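Local coordinates for aminopeptidase N (Francisella tularensis subsp. tularensis, PDB 5DLL), which probably removes N-terminal amino acids from intracellular peptides as a zinc-dependent aminopeptidase of the M1 family, contributing to the breakdown of peptides left by protein degradation, at residues A238-A241 with V242-M246; L255-L259 with D260-I264; V307-E310 with Y311-W315; L334-F337 with R338-E341; K417-F420 with E421-G425. All blocks are in the same frame, centred on the assembly; numbering follows the deposited sequence.

Contact 1: residues A238-A241 with V242-M246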
loop_
_atom_site.group_PDB
_atom_site.type_symbol
_atom_site.label_atom_id
_atom_site.label_comp_id
_atom_site.label_asym_id
_atom_site.label_seq_id
_atom_site.Cartn_x
_atom_site.Cartn_y
_atom_site.Cartn_z
ATOM N N ALA A 238 -18.476 0.616 1.898
ATOM C CA ALA A 238 -17.599 1.789 1.869
ATOM C C ALA A 238 -18.113 2.907 2.775
ATOM O O ALA A 238 -17.338 3.534 3.495
ATOM C CB ALA A 238 -17.452 2.299 0.447
ATOM N N MET A 239 -19.419 3.157 2.733
ATOM C CA MET A 239 -20.038 4.153 3.603
ATOM C C MET A 239 -19.728 3.841 5.058
ATOM O O MET A 239 -19.423 4.741 5.840
ATOM C CB MET A 239 -21.556 4.192 3.394
ATOM C CG MET A 239 -22.283 5.220 4.258
ATOM S SD MET A 239 -21.706 6.916 4.023
ATOM C CE MET A 239 -22.707 7.404 2.622
ATOM N N GLN A 240 -19.803 2.561 5.413
ATOM C CA GLN A 240 -19.456 2.121 6.758
ATOM C C GLN A 240 -17.983 2.380 7.071
ATOM O O GLN A 240 -17.654 2.816 8.172
ATOM C CB GLN A 240 -19.785 0.636 6.953
ATOM C CG GLN A 240 -19.851 0.210 8.411
ATOM C CD GLN A 240 -20.806 1.069 9.222
ATOM O OE1 GLN A 240 -21.977 1.224 8.867
ATOM N NE2 GLN A 240 -20.301 1.648 10.308
ATOM N N ALA A 241 -17.107 2.118 6.102
ATOM C CA ALA A 241 -15.674 2.401 6.246
ATOM C C ALA A 241 -15.391 3.884 6.489
ATOM O O ALA A 241 -14.425 4.226 7.173
ATOM C CB ALA A 241 -14.906 1.913 5.029
ATOM N N VAL A 242 -16.234 4.756 5.939
ATOM C CA VAL A 242 -16.121 6.199 6.176
ATOM C C VAL A 242 -16.462 6.543 7.629
ATOM O O VAL A 242 -15.792 7.369 8.258
ATOM C CB VAL A 242 -17.032 7.000 5.220
ATOM C CG1 VAL A 242 -17.044 8.482 5.578
ATOM C CG2 VAL A 242 -16.583 6.812 3.778
ATOM N N LYS A 243 -17.502 5.909 8.158
ATOM C CA LYS A 243 -17.908 6.125 9.550
ATOM C C LYS A 243 -16.874 5.579 10.535
ATOM O O LYS A 243 -16.558 6.225 11.533
ATOM C CB LYS A 243 -19.265 5.474 9.811
ATOM C CG LYS A 243 -20.409 6.088 9.017
ATOM C CD LYS A 243 -21.703 5.331 9.258
ATOM C CE LYS A 243 -22.882 6.024 8.596
ATOM N NZ LYS A 243 -24.029 5.091 8.426
ATOM N N ASP A 244 -16.355 4.390 10.245
ATOM C CA ASP A 244 -15.284 3.782 11.042
ATOM C C ASP A 244 -14.030 4.661 11.031
ATOM O O ASP A 244 -13.366 4.815 12.055
ATOM C CB ASP A 244 -14.912 2.392 10.502
ATOM C CG ASP A 244 -16.102 1.426 10.436
ATOM O OD1 ASP A 244 -17.033 1.520 11.275
ATOM O OD2 ASP A 244 -16.092 0.559 9.531
ATOM N N SER A 245 -13.715 5.219 9.862
ATOM C CA SER A 245 -12.552 6.089 9.688
ATOM C C SER A 245 -12.679 7.371 10.493
ATOM O O SER A 245 -11.752 7.764 11.197
ATOM C CB SER A 245 -12.378 6.460 8.215
ATOM O OG SER A 245 -12.259 5.307 7.406
ATOM N N MET A 246 -13.830 8.023 10.360
ATOM C CA MET A 246 -14.089 9.300 11.015
ATOM C C MET A 246 -14.031 9.173 12.534
ATOM O O MET A 246 -13.405 9.996 13.208
ATOM C CB MET A 246 -15.454 9.848 10.588
ATOM C CG MET A 246 -15.433 10.664 9.307
ATOM S SD MET A 246 -17.082 11.109 8.729
ATOM C CE MET A 246 -16.739 12.648 7.884
#

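Contact 2: residues L255-L259 with D260-I264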
loop_
_atom_site.group_PDB
_atom_site.type_symbol
_atom_site.label_atom_id
_atom_site.label_comp_id
_atom_site.label_asym_id
_atom_site.label_seq_id
_atom_site.Cartn_x
_atom_site.Cartn_y
_atom_site.Cartn_z
ATOM N N LEU A 255 -8.873 14.121 15.947
ATOM C CA LEU A 255 -9.037 14.831 14.682
ATOM C C LEU A 255 -10.472 14.734 14.182
ATOM O O LEU A 255 -10.946 13.661 13.785
ATOM C CB LEU A 255 -8.070 14.286 13.629
ATOM C CG LEU A 255 -6.593 14.484 13.987
ATOM C CD1 LEU A 255 -5.688 13.749 13.007
ATOM C CD2 LEU A 255 -6.237 15.963 14.061
ATOM N N GLU A 256 -11.146 15.880 14.212
ATOM C CA GLU A 256 -12.514 16.023 13.745
ATOM C C GLU A 256 -12.530 16.529 12.292
ATOM O O GLU A 256 -11.716 17.378 11.904
ATOM C CB GLU A 256 -13.239 17.011 14.663
ATOM C CG GLU A 256 -14.755 16.949 14.608
ATOM C CD GLU A 256 -15.413 17.976 15.512
ATOM O OE1 GLU A 256 -14.819 18.332 16.556
ATOM O OE2 GLU A 256 -16.530 18.426 15.179
ATOM N N TYR A 257 -13.464 16.013 11.495
ATOM C CA TYR A 257 -13.658 16.498 10.129
ATOM C C TYR A 257 -13.966 17.994 10.156
ATOM O O TYR A 257 -14.569 18.491 11.105
ATOM C CB TYR A 257 -14.784 15.728 9.434
ATOM C CG TYR A 257 -14.922 16.020 7.946
ATOM C CD1 TYR A 257 -13.870 15.777 7.062
ATOM C CD2 TYR A 257 -16.112 16.519 7.422
ATOM C CE1 TYR A 257 -13.995 16.039 5.704
ATOM C CE2 TYR A 257 -16.250 16.781 6.064
ATOM C CZ TYR A 257 -15.189 16.539 5.212
ATOM O OH TYR A 257 -15.327 16.792 3.871
ATOM N N ASP A 258 -13.561 18.699 9.105
ATOM C CA ASP A 258 -13.556 20.168 9.106
ATOM C C ASP A 258 -14.617 20.849 8.212
ATOM O O ASP A 258 -14.768 22.074 8.261
ATOM C CB ASP A 258 -12.140 20.678 8.773
ATOM C CG ASP A 258 -11.508 19.973 7.568
ATOM O OD1 ASP A 258 -12.024 18.920 7.125
ATOM O OD2 ASP A 258 -10.479 20.475 7.070
ATOM N N LEU A 259 -15.355 20.066 7.424
ATOM C CA LEU A 259 -16.397 20.595 6.535
ATOM C C LEU A 259 -17.762 20.011 6.867
ATOM O O LEU A 259 -17.862 19.044 7.614
ATOM C CB LEU A 259 -16.066 20.270 5.079
ATOM C CG LEU A 259 -14.688 20.696 4.565
ATOM C CD1 LEU A 259 -14.362 19.969 3.268
ATOM C CD2 LEU A 259 -14.616 22.206 4.376
ATOM N N ASP A 260 -18.811 20.598 6.297
ATOM C CA ASP A 260 -20.188 20.141 6.534
ATOM C C ASP A 260 -20.604 19.010 5.609
ATOM O O ASP A 260 -21.678 18.438 5.790
ATOM C CB ASP A 260 -21.185 21.290 6.362
ATOM C CG ASP A 260 -20.868 22.478 7.237
ATOM O OD1 ASP A 260 -20.178 22.295 8.266
ATOM O OD2 ASP A 260 -21.307 23.597 6.889
ATOM N N THR A 261 -19.783 18.713 4.600
ATOM C CA THR A 261 -20.062 17.608 3.678
ATOM C C THR A 261 -18.779 16.897 3.243
ATOM O O THR A 261 -17.717 17.501 3.183
ATOM C CB THR A 261 -20.898 18.064 2.450
ATOM O OG1 THR A 261 -20.877 17.051 1.436
ATOM C CG2 THR A 261 -20.378 19.354 1.871
ATOM N N PHE A 262 -18.898 15.605 2.965
ATOM C CA PHE A 262 -17.768 14.772 2.571
ATOM C C PHE A 262 -18.250 13.826 1.490
ATOM O O PHE A 262 -19.192 13.060 1.704
ATOM C CB PHE A 262 -17.250 13.977 3.767
ATOM C CG PHE A 262 -16.169 12.990 3.426
ATOM C CD1 PHE A 262 -14.841 13.386 3.367
ATOM C CD2 PHE A 262 -16.480 11.659 3.173
ATOM C CE1 PHE A 262 -13.840 12.476 3.051
ATOM C CE2 PHE A 262 -15.486 10.745 2.858
ATOM C CZ PHE A 262 -14.162 11.154 2.797
ATOM N N MET A 263 -17.598 13.877 0.332
ATOM C CA MET A 263 -18.065 13.169 -0.848
ATOM C C MET A 263 -17.048 12.144 -1.313
ATOM O O MET A 263 -15.844 12.323 -1.134
ATOM C CB MET A 263 -18.341 14.163 -1.975
ATOM C CG MET A 263 -19.517 15.087 -1.709
ATOM S SD MET A 263 -19.562 16.484 -2.844
ATOM C CE MET A 263 -18.276 17.533 -2.165
ATOM N N ILE A 264 -17.552 11.060 -1.891
ATOM C CA ILE A 264 -16.731 10.076 -2.589
ATOM C C ILE A 264 -17.343 9.868 -3.965
ATOM O O ILE A 264 -18.565 9.874 -4.109
ATOM C CB ILE A 264 -16.671 8.726 -1.845
ATOM C CG1 ILE A 264 -15.868 8.867 -0.550
ATOM C CG2 ILE A 264 -16.059 7.642 -2.732
ATOM C CD1 ILE A 264 -15.851 7.617 0.305
#

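Contact 3: residues V307-E310 with Y311-W315. With ZN (zinc ion), chain B.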
loop_
_atom_site.group_PDB
_atom_site.type_symbol
_atom_site.label_atom_id
_atom_site.label_comp_id
_atom_site.label_asym_id
_atom_site.label_seq_id
_atom_site.Cartn_x
_atom_site.Cartn_y
_atom_site.Cartn_z
ATOM N N VAL A 307 -10.365 3.313 1.957
ATOM C CA VAL A 307 -11.196 4.447 2.347
ATOM C C VAL A 307 -10.550 5.163 3.530
ATOM O O VAL A 307 -10.467 6.394 3.554
ATOM C CB VAL A 307 -12.631 4.000 2.723
ATOM C CG1 VAL A 307 -13.425 5.151 3.332
ATOM C CG2 VAL A 307 -13.361 3.437 1.509
ATOM N N GLY A 308 -10.099 4.383 4.509
ATOM C CA GLY A 308 -9.406 4.923 5.667
ATOM C C GLY A 308 -8.262 5.827 5.259
ATOM O O GLY A 308 -8.249 7.014 5.591
ATOM N N HIS A 309 -7.318 5.260 4.513
ATOM C CA HIS A 309 -6.099 5.959 4.127
ATOM C C HIS A 309 -6.378 7.331 3.526
ATOM O O HIS A 309 -5.741 8.317 3.887
ATOM C CB HIS A 309 -5.311 5.111 3.129
ATOM C CG HIS A 309 -4.109 5.800 2.565
ATOM N ND1 HIS A 309 -2.825 5.511 2.973
ATOM C CD2 HIS A 309 -3.996 6.765 1.624
ATOM C CE1 HIS A 309 -1.972 6.267 2.305
ATOM N NE2 HIS A 309 -2.658 7.040 1.482
ATOM N N GLU A 310 -7.328 7.390 2.600
ATOM C CA GLU A 310 -7.626 8.640 1.917
ATOM C C GLU A 310 -8.301 9.639 2.856
ATOM O O GLU A 310 -8.034 10.840 2.761
ATOM C CB GLU A 310 -8.480 8.401 0.660
ATOM C CG GLU A 310 -7.864 7.465 -0.386
ATOM C CD GLU A 310 -6.469 7.872 -0.858
ATOM O OE1 GLU A 310 -6.166 9.081 -0.910
ATOM O OE2 GLU A 310 -5.666 6.969 -1.191
ATOM N N TYR A 311 -9.158 9.162 3.765
ATOM C CA TYR A 311 -9.779 10.055 4.752
ATOM C C TYR A 311 -8.724 10.678 5.680
ATOM O O TYR A 311 -8.827 11.853 6.057
ATOM C CB TYR A 311 -10.871 9.347 5.583
ATOM C CG TYR A 311 -11.405 10.229 6.704
ATOM C CD1 TYR A 311 -12.342 11.226 6.446
ATOM C CD2 TYR A 311 -10.929 10.099 8.014
ATOM C CE1 TYR A 311 -12.808 12.057 7.460
ATOM C CE2 TYR A 311 -11.386 10.925 9.031
ATOM C CZ TYR A 311 -12.326 11.902 8.751
ATOM O OH TYR A 311 -12.788 12.723 9.753
ATOM N N PHE A 312 -7.708 9.897 6.032
ATOM C CA PHE A 312 -6.675 10.352 6.964
ATOM C C PHE A 312 -5.808 11.460 6.367
ATOM O O PHE A 312 -5.311 12.310 7.102
ATOM C CB PHE A 312 -5.836 9.165 7.463
ATOM C CG PHE A 312 -6.661 8.065 8.091
ATOM C CD1 PHE A 312 -7.779 8.364 8.872
ATOM C CD2 PHE A 312 -6.331 6.733 7.898
ATOM C CE1 PHE A 312 -8.547 7.365 9.432
ATOM C CE2 PHE A 312 -7.096 5.726 8.462
ATOM C CZ PHE A 312 -8.204 6.044 9.230
ATOM N N HIS A 313 -5.665 11.486 5.041
ATOM C CA HIS A 313 -4.980 12.607 4.371
ATOM C C HIS A 313 -5.611 13.963 4.677
ATOM O O HIS A 313 -4.923 14.981 4.627
ATOM C CB HIS A 313 -4.935 12.428 2.850
ATOM C CG HIS A 313 -3.806 11.574 2.372
ATOM N ND1 HIS A 313 -2.494 11.820 2.708
ATOM C CD2 HIS A 313 -3.793 10.480 1.576
ATOM C CE1 HIS A 313 -1.720 10.909 2.146
ATOM N NE2 HIS A 313 -2.485 10.084 1.454
ATOM N N ASN A 314 -6.909 13.981 4.982
ATOM C CA ASN A 314 -7.606 15.229 5.298
ATOM C C ASN A 314 -6.825 16.128 6.250
ATOM O O ASN A 314 -6.840 17.346 6.096
ATOM C CB ASN A 314 -8.992 14.960 5.884
ATOM C CG ASN A 314 -9.830 16.218 5.974
ATOM O OD1 ASN A 314 -10.032 16.895 4.976
ATOM N ND2 ASN A 314 -10.319 16.541 7.171
ATOM N N TRP A 315 -6.160 15.527 7.232
ATOM C CA TRP A 315 -5.280 16.276 8.131
ATOM C C TRP A 315 -3.822 16.129 7.714
ATOM O O TRP A 315 -3.130 17.126 7.538
ATOM C CB TRP A 315 -5.493 15.857 9.597
ATOM C CG TRP A 315 -6.705 16.510 10.190
ATOM C CD1 TRP A 315 -7.962 15.986 10.268
ATOM C CD2 TRP A 315 -6.784 17.830 10.742
ATOM N NE1 TRP A 315 -8.818 16.894 10.845
ATOM C CE2 TRP A 315 -8.120 18.034 11.146
ATOM C CE3 TRP A 315 -5.852 18.859 10.938
ATOM C CZ2 TRP A 315 -8.548 19.223 11.739
ATOM C CZ3 TRP A 315 -6.279 20.038 11.529
ATOM C CH2 TRP A 315 -7.614 20.210 11.923
HETATM ZN ZN ZN B . -1.873 8.514 0.115
#

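Contact 4: residues L334-F337 with R338-E341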
loop_
_atom_site.group_PDB
_atom_site.type_symbol
_atom_site.label_atom_id
_atom_site.label_comp_id
_atom_site.label_asym_id
_atom_site.label_seq_id
_atom_site.Cartn_x
_atom_site.Cartn_y
_atom_site.Cartn_z
ATOM N N LEU A 334 3.320 9.237 6.930
ATOM C CA LEU A 334 2.510 9.534 8.104
ATOM C C LEU A 334 1.095 8.986 7.937
ATOM O O LEU A 334 0.561 8.380 8.856
ATOM C CB LEU A 334 2.475 11.046 8.357
ATOM C CG LEU A 334 1.676 11.556 9.559
ATOM C CD1 LEU A 334 2.110 10.872 10.847
ATOM C CD2 LEU A 334 1.810 13.066 9.688
ATOM N N THR A 335 0.507 9.185 6.761
ATOM C CA THR A 335 -0.846 8.710 6.465
ATOM C C THR A 335 -0.902 7.188 6.290
ATOM O O THR A 335 -1.946 6.576 6.517
ATOM C CB THR A 335 -1.403 9.375 5.184
ATOM O OG1 THR A 335 -1.147 10.785 5.211
ATOM C CG2 THR A 335 -2.898 9.140 5.061
ATOM N N VAL A 336 0.209 6.588 5.863
ATOM C CA VAL A 336 0.330 5.131 5.751
ATOM C C VAL A 336 0.418 4.531 7.148
ATOM O O VAL A 336 -0.259 3.544 7.459
ATOM C CB VAL A 336 1.568 4.713 4.918
ATOM C CG1 VAL A 336 1.885 3.234 5.097
ATOM C CG2 VAL A 336 1.354 5.013 3.436
ATOM N N PHE A 337 1.258 5.126 7.990
ATOM C CA PHE A 337 1.359 4.717 9.385
ATOM C C PHE A 337 -0.017 4.751 10.040
ATOM O O PHE A 337 -0.396 3.833 10.764
ATOM C CB PHE A 337 2.328 5.626 10.144
ATOM C CG PHE A 337 2.290 5.438 11.631
ATOM C CD1 PHE A 337 2.964 4.386 12.223
ATOM C CD2 PHE A 337 1.574 6.312 12.438
ATOM C CE1 PHE A 337 2.925 4.205 13.592
ATOM C CE2 PHE A 337 1.536 6.143 13.811
ATOM C CZ PHE A 337 2.211 5.087 14.389
ATOM N N ARG A 338 -0.770 5.805 9.764
ATOM C CA ARG A 338 -2.107 5.940 10.314
ATOM C C ARG A 338 -3.067 4.872 9.790
ATOM O O ARG A 338 -3.792 4.271 10.573
ATOM C CB ARG A 338 -2.653 7.332 10.034
ATOM C CG ARG A 338 -1.872 8.429 10.739
ATOM C CD ARG A 338 -2.374 9.789 10.304
ATOM N NE ARG A 338 -3.715 10.021 10.832
ATOM C CZ ARG A 338 -4.547 10.965 10.408
ATOM N NH1 ARG A 338 -4.203 11.785 9.428
ATOM N NH2 ARG A 338 -5.734 11.084 10.968
ATOM N N ASP A 339 -3.060 4.625 8.482
ATOM C CA ASP A 339 -3.942 3.603 7.897
ATOM C C ASP A 339 -3.630 2.197 8.425
ATOM O O ASP A 339 -4.539 1.386 8.598
ATOM C CB ASP A 339 -3.940 3.644 6.346
ATOM C CG ASP A 339 -3.018 2.590 5.698
ATOM O OD1 ASP A 339 -2.115 2.987 4.931
ATOM O OD2 ASP A 339 -3.210 1.371 5.919
ATOM N N GLN A 340 -2.358 1.904 8.678
ATOM C CA GLN A 340 -1.990 0.579 9.181
ATOM C C GLN A 340 -2.274 0.445 10.681
ATOM O O GLN A 340 -2.496 -0.659 11.176
ATOM C CB GLN A 340 -0.547 0.207 8.808
ATOM C CG GLN A 340 0.552 1.092 9.361
ATOM C CD GLN A 340 1.896 0.848 8.681
ATOM O OE1 GLN A 340 1.952 0.436 7.518
ATOM N NE2 GLN A 340 2.988 1.118 9.400
ATOM N N GLU A 341 -2.298 1.573 11.390
ATOM C CA GLU A 341 -2.768 1.618 12.785
ATOM C C GLU A 341 -4.283 1.501 12.895
ATOM O O GLU A 341 -4.802 0.913 13.843
ATOM C CB GLU A 341 -2.334 2.925 13.454
ATOM C CG GLU A 341 -0.859 2.983 13.801
ATOM C CD GLU A 341 -0.477 1.974 14.861
ATOM O OE1 GLU A 341 -1.230 1.813 15.846
ATOM O OE2 GLU A 341 0.581 1.334 14.707
#

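Contact 5: residues K417-F420 with E421-G425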
loop_
_atom_site.group_PDB
_atom_site.type_symbol
_atom_site.label_atom_id
_atom_site.label_comp_id
_atom_site.label_asym_id
_atom_site.label_seq_id
_atom_site.Cartn_x
_atom_site.Cartn_y
_atom_site.Cartn_z
ATOM N N LYS A 417 -0.471 16.845 18.174
ATOM C CA LYS A 417 -1.143 18.044 18.675
ATOM C C LYS A 417 -0.340 19.314 18.343
ATOM O O LYS A 417 -0.899 20.286 17.829
ATOM C CB LYS A 417 -1.355 17.910 20.192
ATOM C CG LYS A 417 -2.107 19.053 20.860
ATOM C CD LYS A 417 -3.609 18.819 20.889
ATOM C CE LYS A 417 -4.323 19.940 21.631
ATOM N NZ LYS A 417 -5.756 19.622 21.882
ATOM N N LEU A 418 0.964 19.287 18.624
ATOM C CA LEU A 418 1.847 20.432 18.362
ATOM C C LEU A 418 2.125 20.621 16.871
ATOM O O LEU A 418 2.223 21.750 16.393
ATOM C CB LEU A 418 3.177 20.273 19.108
ATOM C CG LEU A 418 4.111 21.492 19.079
ATOM C CD1 LEU A 418 3.483 22.671 19.813
ATOM C CD2 LEU A 418 5.477 21.157 19.662
ATOM N N TYR A 419 2.271 19.515 16.151
ATOM C CA TYR A 419 2.496 19.540 14.706
ATOM C C TYR A 419 1.428 20.362 13.980
ATOM O O TYR A 419 1.760 21.183 13.132
ATOM C CB TYR A 419 2.546 18.107 14.157
ATOM C CG TYR A 419 2.695 17.991 12.653
ATOM C CD1 TYR A 419 3.907 18.281 12.026
ATOM C CD2 TYR A 419 1.631 17.563 11.857
ATOM C CE1 TYR A 419 4.050 18.164 10.648
ATOM C CE2 TYR A 419 1.764 17.440 10.481
ATOM C CZ TYR A 419 2.974 17.743 9.880
ATOM O OH TYR A 419 3.108 17.625 8.514
ATOM N N PHE A 420 0.160 20.148 14.331
ATOM C CA PHE A 420 -0.946 20.898 13.733
ATOM C C PHE A 420 -1.031 22.318 14.279
ATOM O O PHE A 420 -1.412 23.232 13.555
ATOM C CB PHE A 420 -2.278 20.173 13.950
ATOM C CG PHE A 420 -2.353 18.837 13.265
ATOM C CD1 PHE A 420 -2.341 18.757 11.883
ATOM C CD2 PHE A 420 -2.432 17.660 13.998
ATOM C CE1 PHE A 420 -2.401 17.530 11.242
ATOM C CE2 PHE A 420 -2.498 16.431 13.365
ATOM C CZ PHE A 420 -2.478 16.367 11.983
ATOM N N GLU A 421 -0.683 22.507 15.550
ATOM C CA GLU A 421 -0.653 23.849 16.146
ATOM C C GLU A 421 0.312 24.774 15.389
ATOM O O GLU A 421 -0.030 25.908 15.061
ATOM C CB GLU A 421 -0.291 23.784 17.642
ATOM C CG GLU A 421 -1.457 23.384 18.550
ATOM C CD GLU A 421 -1.040 22.938 19.956
ATOM O OE1 GLU A 421 0.169 22.921 20.280
ATOM O OE2 GLU A 421 -1.939 22.596 20.753
ATOM N N ARG A 422 1.510 24.280 15.100
ATOM C CA ARG A 422 2.490 25.052 14.338
ATOM C C ARG A 422 2.093 25.223 12.876
ATOM O O ARG A 422 2.188 26.323 12.323
ATOM C CB ARG A 422 3.862 24.370 14.382
ATOM C CG ARG A 422 4.569 24.467 15.718
ATOM C CD ARG A 422 5.894 23.724 15.693
ATOM N NE ARG A 422 6.642 23.923 16.932
ATOM C CZ ARG A 422 7.742 23.259 17.276
ATOM N NH1 ARG A 422 8.260 22.327 16.481
ATOM N NH2 ARG A 422 8.330 23.529 18.433
ATOM N N HIS A 423 1.645 24.130 12.259
ATOM C CA HIS A 423 1.652 24.014 10.807
ATOM C C HIS A 423 0.295 23.808 10.125
ATOM O O HIS A 423 0.252 23.379 8.972
ATOM C CB HIS A 423 2.601 22.879 10.407
ATOM C CG HIS A 423 3.975 23.005 10.988
ATOM N ND1 HIS A 423 4.696 24.180 10.944
ATOM C CD2 HIS A 423 4.769 22.099 11.607
ATOM C CE1 HIS A 423 5.871 23.995 11.520
ATOM N NE2 HIS A 423 5.941 22.739 11.928
ATOM N N ASP A 424 -0.808 24.120 10.798
ATOM C CA ASP A 424 -2.108 24.127 10.118
ATOM C C ASP A 424 -2.066 25.192 9.015
ATOM O O ASP A 424 -1.673 26.331 9.262
ATOM C CB ASP A 424 -3.256 24.392 11.104
ATOM C CG ASP A 424 -4.632 24.365 10.440
ATOM O OD1 ASP A 424 -4.775 23.790 9.347
ATOM O OD2 ASP A 424 -5.585 24.921 11.021
ATOM N N GLY A 425 -2.445 24.805 7.800
ATOM C CA GLY A 425 -2.366 25.688 6.636
ATOM C C GLY A 425 -0.939 26.019 6.222
ATOM O O GLY A 425 -0.664 27.137 5.795
#

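Contact 1: residues A238-A241 with V242-M246
Q240 O receives D244 N at 2.9 Å in a nearly straight bond (N-H...O 169°), and the two side chains meet one turn apart on the helix. Q240 CG is anti to the backbone N (chi1 -163°), and the chain bends at chi2, bringing NE2 to D244 OD1. That amide-carboxylate bond is weak, at 3.4 Å, with the two planes turned 45° apart. K243 passes almost at right angles to Q240: Q240 NE2 lies 4.0 Å from K243 CB, while the lysine runs on extended to a salt bridge between its NZ and D211. V242 CG2, beside the backbone N, rests 3.4 Å from A238 O, the carbonyl that also accepts V242 N at 2.9 Å. A241 O takes S245 N at 3.0 Å. All of this belongs to helix 236-253, the helical crossover of the beta-alpha-beta unit between strands 220-227 and 261-267. The side chains of M239 and M246 pack against strands 207-214 and 220-227, V242 and A241 pack on V307 of helix 297-312, and D244 and S245 reach F342 of helix 328-346.

Contact 2: residues L255-L259 with D260-I264
Y257 and F262 form a T-shaped aromatic pair, offset from centre, in the turn that brings the chain from helix 236-253 into strand 261-267, the last step of a beta-alpha-beta crossover in the M1 catalytic domain. The edge of F262 is directed at the face of Y257, with ring planes at 89° and centroids 5.5 Å apart. The nearest ring carbons are Y257 CE1 and F262 CD1, 3.6 Å from each other. With CG anti to the backbone N (chi1 -171°), Y257 swings back over the turn and closes it through a hydrogen bond from OH to T261 O, 2.6 Å long. This bond, the donor standing 30° from the carbonyl plane, ties the phenol end of the ring to the start of the strand. L259 N lies over one face of the tyrosine ring, toward its rim. Y257 O accepts a hydrogen bond from R219 NH2, and the backbone of F262 pairs with S222 and E224 on the parallel strand 220-227. The phenol oxygen also lies at the edge of the phenylalanine ring, in its plane, with Y257 OH 3.5 Å from F262 CD1 and 3.4 Å from F262 CB.

Contact 3: residues V307-E310 with Y311-W315
The HExxH zinc-binding motif of the M1 peptidases lies toward the C-terminal part of the helix that begins at residue 297, where H309 and H313 lie one turn apart and share the metal. The zinc ion is 2.2 Å from H309 NE2 and 2.1 Å from H313 NE2, and E332 of helix 328-346 completes the protein ligands. The imidazole planes stand 80° apart, and both NE2 atoms face the metal; H309 gets there with CG anti to its backbone N (chi1 174°). H313 ND1 is tied to T316 O, which together with the metal bond helps fix the ring's rotation. E310, the glutamate of the motif and probably the general base as in relatives, runs alongside H313 with OE1 at the imidazole edge, 3.7 Å from H313 CD2. Behind the metal site, F312 N binds G308 O at 3.0 Å, and the F312 ring folds back over that peptide. The same G308 O lies over one ring face, while G308 CA makes an off-centre CH-pi contact, 4.2 Å from the F312 centroid.

Contact 4: residues L334-F337 with R338-E341
F337 and E341 meet one turn apart on helix 328-346, the helix that supplies the glutamate ligand E332 to the zinc site. E341 CG lies over one face of the F337 ring, 3.9 Å from its centroid and 17° off the normal, a CH-pi contact. The glutamate bends at chi2 (-66°), and its carboxylate plane lies about 30° from that of the ring. Salt bridges to R401, R252 and R349 hold that carboxylate, joining three basic side chains at a buried acid. On the flank nearer the metal, V336 and D339 lie side by side, V336 CG1 being 4.0 Å from D339 OD1. D339 OD1 also accepts H309 ND1, a second-shell bond that probably helps orient this zinc ligand. R338 passes L334 O and bends at chi3, its guanidinium reaching D249 in a salt bridge and T316 in a hydrogen bond. Beneath these side chains the helix bonds continue regularly: Q340 N to V336 O is 2.9 Å, and E341 N to F337 O is 3.0 Å.

Contact 5: residues K417-F420 with E421-G425
H423 turns its edge to the face of Y419 in an offset T-shaped pair, planes 75° apart and centroids separated by 5.8 Å. H423 CD2 makes the approach, 3.9 Å from Y419 CD1, and the ring's ND1 is hydrogen-bonded to Q426 OE1. Flat-on contact replaces edge contact one residue earlier. L418, its CG anti to the backbone N (chi1 -172°), lays CD2 over the middle of the R422 guanidinium, 3.9 Å from R422 CZ. That extended arginine continues into a salt bridge with D439. E421 lies nearly at right angles to L418, OE1 being 3.4 Å from L418 CD1, while its OE2 touches the aliphatic part of K417, 3.5 Å from K417 CG. K417 NZ stays 5.0 Å from E421 OE2, so the charges are near but not paired. Y419 and H423 also pack on helix 430-439 and strand 427-428. These i to i+3 and i to i+4 side-chain contacts follow the alpha-helical repeat, here on the C-terminal part of the long helix 390-423 in the M1 peptidase domain.

In the fold
All five contacts fall in the M1 peptidase domain and follow one another in series along the chain. Contact 3 carries two zinc ligands and touches the other four: contact 4 is closest, with centres 9 Å apart, and contacts 1 and 2 each lie 11 Å away. Contacts 1 and 2 come from one beta-alpha-beta unit, helix 236-253 and strand 261-267, and pack together through V242 on I264 and F262. Contact 2 also reaches contact 3 through D258 with N314. Contact 5 lies outermost, about 17 Å from contact 3 between centres, joined to it by the rings of W315 and F420. The central strand of the five-stranded sheet and three helices thus pack round the zinc site.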